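PDB 6DR3: penicillin-binding protein activator LpoA from Escherichia coli, which stimulates the transpeptidase activity of penicillin-binding protein 1A in peptidoglycan synthesis, as an outer-membrane lipoprotein represented here by its amino-terminal domain. Local coordinates for residues A[37-45]-A[75-83]; A[170-181]-A[196-207]. One frame throughout, in Å; residues are numbered along the deposited sequence.

Interaction 1 (A[37-45]-A[75-83]); sequences QLLAIRALV and LAVEIKLAQ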
loop_
_atom_site.group_PDB
_atom_site.type_symbol
_atom_site.label_atom_id
_atom_site.label_comp_id
_atom_site.label_asym_id
_atom_site.label_seq_id
_atom_site.Cartn_x
_atom_site.Cartn_y
_atom_site.Cartn_z
ATOM N N GLN A 37 21.480 8.923 0.004
ATOM C CA GLN A 37 21.400 8.402 -1.355
ATOM C C GLN A 37 20.218 7.454 -1.510
ATOM O O GLN A 37 19.481 7.525 -2.501
ATOM C CB GLN A 37 22.709 7.699 -1.718
ATOM C CG GLN A 37 22.769 7.195 -3.148
ATOM C CD GLN A 37 24.141 6.667 -3.510
ATOM O OE1 GLN A 37 25.085 6.772 -2.728
ATOM N NE2 GLN A 37 24.260 6.093 -4.701
ATOM N N LEU A 38 20.018 6.560 -0.539
ATOM C CA LEU A 38 18.865 5.666 -0.582
ATOM C C LEU A 38 17.562 6.454 -0.579
ATOM O O LEU A 38 16.596 6.074 -1.250
ATOM C CB LEU A 38 18.906 4.702 0.602
ATOM C CG LEU A 38 19.979 3.612 0.551
ATOM C CD1 LEU A 38 20.131 2.966 1.916
ATOM C CD2 LEU A 38 19.634 2.567 -0.500
ATOM N N LEU A 39 17.517 7.554 0.175
ATOM C CA LEU A 39 16.307 8.367 0.225
ATOM C C LEU A 39 16.084 9.104 -1.090
ATOM O O LEU A 39 14.946 9.217 -1.560
ATOM C CB LEU A 39 16.390 9.347 1.392
ATOM C CG LEU A 39 16.116 8.722 2.761
ATOM C CD1 LEU A 39 16.726 9.552 3.881
ATOM C CD2 LEU A 39 14.616 8.573 2.966
ATOM N N ALA A 40 17.159 9.609 -1.700
ATOM C CA ALA A 40 17.036 10.248 -3.005
ATOM C C ALA A 40 16.446 9.289 -4.029
ATOM O O ALA A 40 15.568 9.667 -4.812
ATOM C CB ALA A 40 18.401 10.755 -3.473
ATOM N N ILE A 41 16.917 8.041 -4.037
ATOM C CA ILE A 41 16.361 7.035 -4.940
ATOM C C ILE A 41 14.866 6.878 -4.695
ATOM O O ILE A 41 14.060 6.864 -5.632
ATOM C CB ILE A 41 17.103 5.696 -4.767
ATOM C CG1 ILE A 41 18.587 5.859 -5.104
ATOM C CG2 ILE A 41 16.483 4.609 -5.646
ATOM C CD1 ILE A 41 19.455 4.733 -4.589
ATOM N N ARG A 42 14.476 6.757 -3.423
ATOM C CA ARG A 42 13.065 6.595 -3.085
ATOM C C ARG A 42 12.237 7.761 -3.607
ATOM O O ARG A 42 11.157 7.561 -4.179
ATOM C CB ARG A 42 12.910 6.464 -1.567
ATOM C CG ARG A 42 11.528 6.024 -1.108
ATOM C CD ARG A 42 11.312 6.304 0.376
ATOM N NE ARG A 42 12.314 5.655 1.222
ATOM C CZ ARG A 42 12.266 5.622 2.551
ATOM N NH1 ARG A 42 11.263 6.201 3.201
ATOM N NH2 ARG A 42 13.220 5.005 3.236
ATOM N N ALA A 43 12.728 8.988 -3.426
ATOM C CA ALA A 43 11.979 10.160 -3.867
ATOM C C ALA A 43 11.972 10.276 -5.388
ATOM O O ALA A 43 10.945 10.623 -5.983
ATOM C CB ALA A 43 12.566 11.422 -3.237
ATOM N N LEU A 44 13.108 9.999 -6.034
ATOM C CA LEU A 44 13.160 10.059 -7.493
ATOM C C LEU A 44 12.131 9.125 -8.119
ATOM O O LEU A 44 11.447 9.496 -9.080
ATOM C CB LEU A 44 14.565 9.716 -7.987
ATOM C CG LEU A 44 15.656 10.757 -7.711
ATOM C CD1 LEU A 44 17.038 10.176 -7.980
ATOM C CD2 LEU A 44 15.437 12.004 -8.548
ATOM N N VAL A 45 12.007 7.905 -7.592
ATOM C CA VAL A 45 10.998 6.975 -8.093
ATOM C C VAL A 45 9.606 7.571 -7.922
ATOM O O VAL A 45 8.797 7.591 -8.858
ATOM C CB VAL A 45 11.119 5.613 -7.383
ATOM C CG1 VAL A 45 9.950 4.695 -7.752
ATOM C CG2 VAL A 45 12.440 4.951 -7.730
ATOM N N LEU A 75 13.825 -0.828 -2.843
ATOM C CA LEU A 75 13.923 0.135 -3.933
ATOM C C LEU A 75 14.019 -0.564 -5.282
ATOM O O LEU A 75 13.536 -0.036 -6.290
ATOM C CB LEU A 75 15.134 1.046 -3.725
ATOM C CG LEU A 75 15.098 1.971 -2.507
ATOM C CD1 LEU A 75 16.465 2.599 -2.288
ATOM C CD2 LEU A 75 14.039 3.053 -2.669
ATOM N N ALA A 76 14.639 -1.745 -5.323
ATOM C CA ALA A 76 14.731 -2.488 -6.575
ATOM C C ALA A 76 13.348 -2.839 -7.108
ATOM O O ALA A 76 13.114 -2.798 -8.322
ATOM C CB ALA A 76 15.563 -3.754 -6.374
ATOM N N VAL A 77 12.420 -3.196 -6.217
ATOM C CA VAL A 77 11.058 -3.512 -6.641
ATOM C C VAL A 77 10.372 -2.266 -7.188
ATOM O O VAL A 77 9.755 -2.295 -8.259
ATOM C CB VAL A 77 10.260 -4.123 -5.474
ATOM C CG1 VAL A 77 8.808 -4.365 -5.880
ATOM C CG2 VAL A 77 10.909 -5.416 -5.002
ATOM N N GLU A 78 10.459 -1.158 -6.450
ATOM C CA GLU A 78 9.795 0.069 -6.873
ATOM C C GLU A 78 10.327 0.544 -8.218
ATOM O O GLU A 78 9.569 1.060 -9.047
ATOM C CB GLU A 78 9.972 1.148 -5.803
ATOM C CG GLU A 78 9.388 0.757 -4.451
ATOM C CD GLU A 78 9.574 1.829 -3.389
ATOM O OE1 GLU A 78 10.597 2.544 -3.432
ATOM O OE2 GLU A 78 8.694 1.958 -2.509
ATOM N N ILE A 79 11.629 0.371 -8.459
ATOM C CA ILE A 79 12.209 0.766 -9.740
ATOM C C ILE A 79 11.639 -0.089 -10.867
ATOM O O ILE A 79 11.229 0.427 -11.913
ATOM C CB ILE A 79 13.746 0.686 -9.677
ATOM C CG1 ILE A 79 14.286 1.820 -8.801
ATOM C CG2 ILE A 79 14.365 0.753 -11.080
ATOM C CD1 ILE A 79 15.776 1.739 -8.507
ATOM N N LYS A 80 11.594 -1.408 -10.671
ATOM C CA LYS A 80 11.090 -2.285 -11.724
ATOM C C LYS A 80 9.621 -2.010 -12.020
ATOM O O LYS A 80 9.187 -2.096 -13.174
ATOM C CB LYS A 80 11.302 -3.747 -11.339
ATOM C CG LYS A 80 12.753 -4.183 -11.446
ATOM C CD LYS A 80 12.908 -5.689 -11.390
ATOM C CE LYS A 80 14.371 -6.087 -11.510
ATOM N NZ LYS A 80 14.972 -5.630 -12.796
ATOM N N LEU A 81 8.836 -1.681 -10.992
ATOM C CA LEU A 81 7.452 -1.290 -11.234
ATOM C C LEU A 81 7.386 0.009 -12.029
ATOM O O LEU A 81 6.549 0.154 -12.928
ATOM C CB LEU A 81 6.702 -1.153 -9.908
ATOM C CG LEU A 81 6.427 -2.471 -9.176
ATOM C CD1 LEU A 81 5.938 -2.207 -7.762
ATOM C CD2 LEU A 81 5.416 -3.317 -9.938
ATOM N N ALA A 82 8.265 0.963 -11.716
ATOM C CA ALA A 82 8.315 2.202 -12.484
ATOM C C ALA A 82 8.708 1.942 -13.932
ATOM O O ALA A 82 8.238 2.641 -14.837
ATOM C CB ALA A 82 9.292 3.183 -11.836
ATOM N N GLN A 83 9.556 0.943 -14.173
ATOM C CA GLN A 83 9.952 0.560 -15.523
ATOM C C GLN A 83 8.938 -0.357 -16.200
ATOM O O GLN A 83 9.240 -0.903 -17.268
ATOM C CB GLN A 83 11.318 -0.131 -15.495
ATOM C CG GLN A 83 12.451 0.732 -14.970
ATOM C CD GLN A 83 13.781 -0.002 -14.939
ATOM O OE1 GLN A 83 14.812 0.549 -15.320
ATOM N NE2 GLN A 83 13.761 -1.250 -14.483
HETATM O O HOH W 1 9.588 5.093 -3.829
#
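L75 is the main bump of this contact, and its forked end fills a hollow on helix 30-47 walled by L38, I41 and R42. The two methyls split the work. CD1 enters between L38 and I41, 3.6 Å from L38 CD2, with the carbonyl oxygen of L38 also against it and I41 CG2 at 3.9 Å. CD2 turns to the other wall and lies on the backbone of R42, 3.7 Å from its CA, with R42 CB beside it. L75 crosses all three of these side chains at about a right angle, as a peg crosses the walls of its socket.

One turn further along, the roles change over: V45 is the bump and helix 66-82 provides the hollow. The first torsion of V45 (chi1 172°) sets CG1 anti to the backbone N and CG2 anti to the carbonyl carbon, and the fork straddles two neighbours. CG1 rests over E78, 4.0 Å from its CB, and lies loosely against A82, whose small CB forms the shallow far wall; CG2 meets I79 CG1 at 3.8 Å. Between the two pegs, I79 CD1 touches I41 CG2 at 4.1 Å.

No direct hydrogen bond joins the segments. At the polar margin a water donates to both R42 O and E78 OE1, the latter at 2.8 Å. The charged ends point to other partners: E78 OE2 forms a salt bridge with R108, and R42 NH2 bonds to M10 O.

The segment axes run roughly parallel, 26° apart, an arrangement consistent with the TPR-like helical stacking of this domain. Helix 50-58, which lies between the two helices in sequence, packs on V45 and I79; helix 103-117 meets R42 and L75, and helix 18-25 covers the far side of helix 30-47 at L39, A40 and A43.

Interaction 2 (A[170-181]-A[196-207]); sequences NILQGWLDLQRV and IADWQKRYPNNP
G174 sets its CA over the centre of the Y203 ring, 3.5 Å from the centroid and almost on the ring normal, a CH-pi contact made where the glycine brings its backbone right up to the ring. The G174 carbonyl oxygen accepts from W199 NE1 at 2.8 Å, from above the carbonyl plane, while L178 N reaches it from the opposite face. W199 turns its NE1 edge to G174, while L178 CB lies over one face of its five-membered ring, 3.6 Å from the centroid, and Y203 CB over the opposite face.

D177, its CG anti to the backbone N (chi1 -169°), brings OD2 to R202 in a salt bridge, 2.7 Å from NH2; carboxylate and guanidinium planes stand 66° apart. A water links D177 OD1 to Y203 OH. N206 sets its amide steeply, 77°, to the W175 ring, with OD1 over one face, 3.3 Å from CE2; this oxygen also caps G208 N.

Helices 170-185 and 189-202 form an antiparallel hairpin, and the type I turn Y203-N206 then leads from the second into helix 207-210, which touches W199. Helix 138-153 backs W175 and L178; helix 123-132 meets I171, L172 and W175.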
loop_
_atom_site.group_PDB
_atom_site.type_symbol
_atom_site.label_atom_id
_atom_site.label_comp_id
_atom_site.label_asym_id
_atom_site.label_seq_id
_atom_site.Cartn_x
_atom_site.Cartn_y
_atom_site.Cartn_z
ATOM N N ASN A 170 -10.846 -12.440 9.341
ATOM C CA ASN A 170 -12.113 -11.855 9.770
ATOM C C ASN A 170 -12.363 -10.503 9.116
ATOM O O ASN A 170 -13.521 -10.127 8.902
ATOM C CB ASN A 170 -12.150 -11.714 11.291
ATOM C CG ASN A 170 -13.567 -11.560 11.826
ATOM O OD1 ASN A 170 -14.502 -12.192 11.330
ATOM N ND2 ASN A 170 -13.734 -10.710 12.833
ATOM N N ILE A 171 -11.308 -9.753 8.800
ATOM C CA ILE A 171 -11.496 -8.473 8.124
ATOM C C ILE A 171 -11.973 -8.701 6.692
ATOM O O ILE A 171 -12.922 -8.060 6.226
ATOM C CB ILE A 171 -10.203 -7.639 8.174
ATOM C CG1 ILE A 171 -9.967 -7.144 9.608
ATOM C CG2 ILE A 171 -10.274 -6.455 7.195
ATOM C CD1 ILE A 171 -8.681 -6.355 9.806
ATOM N N LEU A 172 -11.325 -9.623 5.976
ATOM C CA LEU A 172 -11.773 -9.952 4.628
ATOM C C LEU A 172 -13.192 -10.504 4.646
ATOM O O LEU A 172 -14.014 -10.150 3.794
ATOM C CB LEU A 172 -10.812 -10.952 3.984
ATOM C CG LEU A 172 -11.160 -11.411 2.565
ATOM C CD1 LEU A 172 -11.268 -10.231 1.612
ATOM C CD2 LEU A 172 -10.125 -12.408 2.068
ATOM N N GLN A 173 -13.501 -11.372 5.613
ATOM C CA GLN A 173 -14.863 -11.876 5.735
ATOM C C GLN A 173 -15.851 -10.732 5.924
ATOM O O GLN A 173 -16.932 -10.730 5.327
ATOM C CB GLN A 173 -14.962 -12.861 6.900
ATOM C CG GLN A 173 -16.321 -13.544 7.007
ATOM C CD GLN A 173 -16.455 -14.414 8.242
ATOM O OE1 GLN A 173 -15.704 -14.269 9.206
ATOM N NE2 GLN A 173 -17.419 -15.328 8.216
ATOM N N GLY A 174 -15.494 -9.749 6.753
ATOM C CA GLY A 174 -16.361 -8.596 6.933
ATOM C C GLY A 174 -16.543 -7.804 5.654
ATOM O O GLY A 174 -17.645 -7.342 5.350
ATOM N N TRP A 175 -15.463 -7.632 4.886
ATOM C CA TRP A 175 -15.567 -6.928 3.613
ATOM C C TRP A 175 -16.483 -7.670 2.650
ATOM O O TRP A 175 -17.310 -7.055 1.969
ATOM C CB TRP A 175 -14.184 -6.748 2.991
ATOM C CG TRP A 175 -13.422 -5.567 3.512
ATOM C CD1 TRP A 175 -12.235 -5.590 4.188
ATOM C CD2 TRP A 175 -13.791 -4.189 3.398
ATOM N NE1 TRP A 175 -11.842 -4.311 4.498
ATOM C CE2 TRP A 175 -12.780 -3.431 4.024
ATOM C CE3 TRP A 175 -14.877 -3.520 2.825
ATOM C CZ2 TRP A 175 -12.824 -2.041 4.096
ATOM C CZ3 TRP A 175 -14.918 -2.139 2.897
ATOM C CH2 TRP A 175 -13.900 -1.416 3.526
ATOM N N LEU A 176 -16.345 -8.997 2.577
ATOM C CA LEU A 176 -17.201 -9.778 1.692
ATOM C C LEU A 176 -18.651 -9.752 2.151
ATOM O O LEU A 176 -19.562 -9.859 1.323
ATOM C CB LEU A 176 -16.693 -11.218 1.611
ATOM C CG LEU A 176 -15.304 -11.389 0.986
ATOM C CD1 LEU A 176 -14.847 -12.832 1.099
ATOM C CD2 LEU A 176 -15.297 -10.940 -0.470
ATOM N N ASP A 177 -18.891 -9.607 3.456
ATOM C CA ASP A 177 -20.261 -9.468 3.933
ATOM C C ASP A 177 -20.871 -8.153 3.463
ATOM O O ASP A 177 -22.029 -8.119 3.033
ATOM C CB ASP A 177 -20.302 -9.564 5.457
ATOM C CG ASP A 177 -21.712 -9.700 5.989
ATOM O OD1 ASP A 177 -22.223 -10.838 6.030
ATOM O OD2 ASP A 177 -22.316 -8.670 6.349
ATOM N N LEU A 178 -20.109 -7.058 3.532
ATOM C CA LEU A 178 -20.618 -5.781 3.043
ATOM C C LEU A 178 -20.849 -5.829 1.540
ATOM O O LEU A 178 -21.809 -5.239 1.030
ATOM C CB LEU A 178 -19.648 -4.655 3.400
ATOM C CG LEU A 178 -20.073 -3.235 3.010
ATOM C CD1 LEU A 178 -21.382 -2.846 3.682
ATOM C CD2 LEU A 178 -18.980 -2.237 3.360
ATOM N N GLN A 179 -19.968 -6.521 0.812
ATOM C CA GLN A 179 -20.185 -6.744 -0.614
ATOM C C GLN A 179 -21.560 -7.353 -0.864
ATOM O O GLN A 179 -22.301 -6.905 -1.746
ATOM C CB GLN A 179 -19.082 -7.651 -1.163
ATOM C CG GLN A 179 -19.088 -7.818 -2.673
ATOM C CD GLN A 179 -18.072 -8.845 -3.140
ATOM O OE1 GLN A 179 -17.956 -9.926 -2.562
ATOM N NE2 GLN A 179 -17.324 -8.508 -4.182
ATOM N N ARG A 180 -21.917 -8.380 -0.087
ATOM C CA ARG A 180 -23.222 -9.016 -0.251
ATOM C C ARG A 180 -24.352 -8.055 0.091
ATOM O O ARG A 180 -25.379 -8.023 -0.597
ATOM C CB ARG A 180 -23.309 -10.271 0.617
ATOM C CG ARG A 180 -22.684 -11.505 -0.008
ATOM C CD ARG A 180 -23.705 -12.623 -0.158
ATOM N NE ARG A 180 -24.843 -12.223 -0.982
ATOM C CZ ARG A 180 -25.921 -12.975 -1.190
ATOM N NH1 ARG A 180 -26.018 -14.176 -0.634
ATOM N NH2 ARG A 180 -26.905 -12.525 -1.956
ATOM N N VAL A 181 -24.191 -7.273 1.161
ATOM C CA VAL A 181 -25.168 -6.234 1.470
ATOM C C VAL A 181 -25.378 -5.344 0.256
ATOM O O VAL A 181 -26.506 -4.933 -0.050
ATOM C CB VAL A 181 -24.715 -5.422 2.700
ATOM C CG1 VAL A 181 -25.625 -4.218 2.931
ATOM C CG2 VAL A 181 -24.686 -6.309 3.937
ATOM N N ILE A 196 -26.045 -1.014 5.703
ATOM C CA ILE A 196 -24.694 -0.597 6.064
ATOM C C ILE A 196 -24.594 -0.369 7.566
ATOM O O ILE A 196 -23.605 -0.755 8.202
ATOM C CB ILE A 196 -24.294 0.663 5.272
ATOM C CG1 ILE A 196 -24.139 0.328 3.788
ATOM C CG2 ILE A 196 -22.990 1.257 5.812
ATOM C CD1 ILE A 196 -24.055 1.548 2.887
ATOM N N ALA A 197 -25.610 0.263 8.156
ATOM C CA ALA A 197 -25.587 0.505 9.595
ATOM C C ALA A 197 -25.556 -0.805 10.371
ATOM O O ALA A 197 -24.832 -0.928 11.367
ATOM C CB ALA A 197 -26.795 1.346 10.005
ATOM N N ASP A 198 -26.333 -1.798 9.932
ATOM C CA ASP A 198 -26.309 -3.096 10.598
ATOM C C ASP A 198 -24.969 -3.792 10.392
ATOM O O ASP A 198 -24.446 -4.428 11.314
ATOM C CB ASP A 198 -27.455 -3.972 10.093
ATOM C CG ASP A 198 -28.814 -3.501 10.585
ATOM O OD1 ASP A 198 -28.870 -2.772 11.599
ATOM O OD2 ASP A 198 -29.828 -3.871 9.958
ATOM N N TRP A 199 -24.393 -3.678 9.192
ATOM C CA TRP A 199 -23.077 -4.262 8.952
ATOM C C TRP A 199 -22.034 -3.659 9.883
ATOM O O TRP A 199 -21.185 -4.377 10.425
ATOM C CB TRP A 199 -22.664 -4.061 7.492
ATOM C CG TRP A 199 -21.250 -4.476 7.221
ATOM C CD1 TRP A 199 -20.800 -5.738 6.976
ATOM C CD2 TRP A 199 -20.098 -3.623 7.178
ATOM N NE1 TRP A 199 -19.439 -5.727 6.780
ATOM C CE2 TRP A 199 -18.985 -4.440 6.901
ATOM C CE3 TRP A 199 -19.901 -2.250 7.347
ATOM C CZ2 TRP A 199 -17.694 -3.930 6.784
ATOM C CZ3 TRP A 199 -18.616 -1.744 7.232
ATOM C CH2 TRP A 199 -17.530 -2.582 6.953
ATOM N N GLN A 200 -22.083 -2.342 10.079
ATOM C CA GLN A 200 -21.135 -1.691 10.977
ATOM C C GLN A 200 -21.208 -2.291 12.374
ATOM O O GLN A 200 -20.188 -2.412 13.061
ATOM C CB GLN A 200 -21.406 -0.186 11.018
ATOM C CG GLN A 200 -21.040 0.538 9.724
ATOM C CD GLN A 200 -21.382 2.017 9.755
ATOM O OE1 GLN A 200 -22.549 2.397 9.847
ATOM N NE2 GLN A 200 -20.361 2.860 9.674
ATOM N N LYS A 201 -22.405 -2.685 12.807
ATOM C CA LYS A 201 -22.565 -3.325 14.105
ATOM C C LYS A 201 -22.264 -4.818 14.055
ATOM O O LYS A 201 -22.081 -5.434 15.109
ATOM C CB LYS A 201 -23.985 -3.093 14.628
ATOM C CG LYS A 201 -24.214 -1.676 15.128
ATOM C CD LYS A 201 -25.691 -1.337 15.243
ATOM C CE LYS A 201 -25.890 0.003 15.937
ATOM N NZ LYS A 201 -27.279 0.525 15.796
ATOM N N ARG A 202 -22.211 -5.409 12.859
ATOM C CA ARG A 202 -21.789 -6.799 12.727
ATOM C C ARG A 202 -20.273 -6.928 12.794
ATOM O O ARG A 202 -19.754 -7.840 13.445
ATOM C CB ARG A 202 -22.291 -7.386 11.407
ATOM C CG ARG A 202 -23.674 -7.993 11.463
ATOM C CD ARG A 202 -23.848 -9.020 10.353
ATOM N NE ARG A 202 -23.729 -8.441 9.020
ATOM C CZ ARG A 202 -24.667 -7.707 8.430
ATOM N NH1 ARG A 202 -25.805 -7.438 9.056
ATOM N NH2 ARG A 202 -24.463 -7.233 7.209
ATOM N N TYR A 203 -19.555 -6.030 12.123
ATOM C CA TYR A 203 -18.096 -6.067 12.046
ATOM C C TYR A 203 -17.558 -4.714 12.492
ATOM O O TYR A 203 -16.980 -3.964 11.696
ATOM C CB TYR A 203 -17.635 -6.417 10.632
ATOM C CG TYR A 203 -18.042 -7.804 10.182
ATOM C CD1 TYR A 203 -17.281 -8.917 10.518
ATOM C CD2 TYR A 203 -19.188 -8.002 9.420
ATOM C CE1 TYR A 203 -17.648 -10.185 10.109
ATOM C CE2 TYR A 203 -19.562 -9.270 9.008
ATOM C CZ TYR A 203 -18.789 -10.356 9.356
ATOM O OH TYR A 203 -19.152 -11.620 8.949
ATOM N N PRO A 204 -17.734 -4.368 13.768
ATOM C CA PRO A 204 -17.297 -3.043 14.236
ATOM C C PRO A 204 -15.795 -2.830 14.160
ATOM O O PRO A 204 -15.349 -1.675 14.184
ATOM C CB PRO A 204 -17.798 -3.000 15.685
ATOM C CG PRO A 204 -17.897 -4.434 16.091
ATOM C CD PRO A 204 -18.317 -5.173 14.856
ATOM N N ASN A 205 -15.000 -3.897 14.076
ATOM C CA ASN A 205 -13.554 -3.758 13.961
ATOM C C ASN A 205 -13.091 -3.538 12.527
ATOM O O ASN A 205 -11.937 -3.148 12.319
ATOM C CB ASN A 205 -12.858 -4.998 14.529
ATOM C CG ASN A 205 -11.349 -4.836 14.603
ATOM O OD1 ASN A 205 -10.843 -3.740 14.847
ATOM N ND2 ASN A 205 -10.623 -5.926 14.382
ATOM N N ASN A 206 -13.949 -3.774 11.542
ATOM C CA ASN A 206 -13.542 -3.617 10.154
ATOM C C ASN A 206 -13.173 -2.163 9.887
ATOM O O ASN A 206 -13.916 -1.255 10.295
ATOM C CB ASN A 206 -14.666 -4.062 9.218
ATOM C CG ASN A 206 -14.217 -4.157 7.774
ATOM O OD1 ASN A 206 -14.119 -3.149 7.072
ATOM N ND2 ASN A 206 -13.946 -5.376 7.320
ATOM N N PRO A 207 -12.047 -1.886 9.218
ATOM C CA PRO A 207 -11.690 -0.485 8.942
ATOM C C PRO A 207 -12.785 0.287 8.231
ATOM O O PRO A 207 -12.954 1.486 8.485
ATOM C CB PRO A 207 -10.430 -0.611 8.072
ATOM C CG PRO A 207 -9.842 -1.921 8.449
ATOM C CD PRO A 207 -11.014 -2.820 8.732
HETATM O O HOH W 2 -14.366 -7.431 9.575
HETATM O O HOH W 3 -20.853 -12.684 7.299
#

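Interactions 1 and 2 lie on opposite sides of the chain's centre, their own centres about 36 Å apart, and share no helix. Both are partly buried, but interaction 1 sits nearer the middle and is held by aliphatic branches, with its one water bridge at the margin. Interaction 2, further out near the C-terminal end, buries about twice the area and mixes aromatic rings with direct hydrogen bonds and a salt bridge. Their topology differs too: 37-45 and 75-83 run roughly parallel with another helix intervening in sequence, whereas 170-181 and 196-207 belong to helices consecutive in sequence and antiparallel. Each joins helices within an all-helical domain.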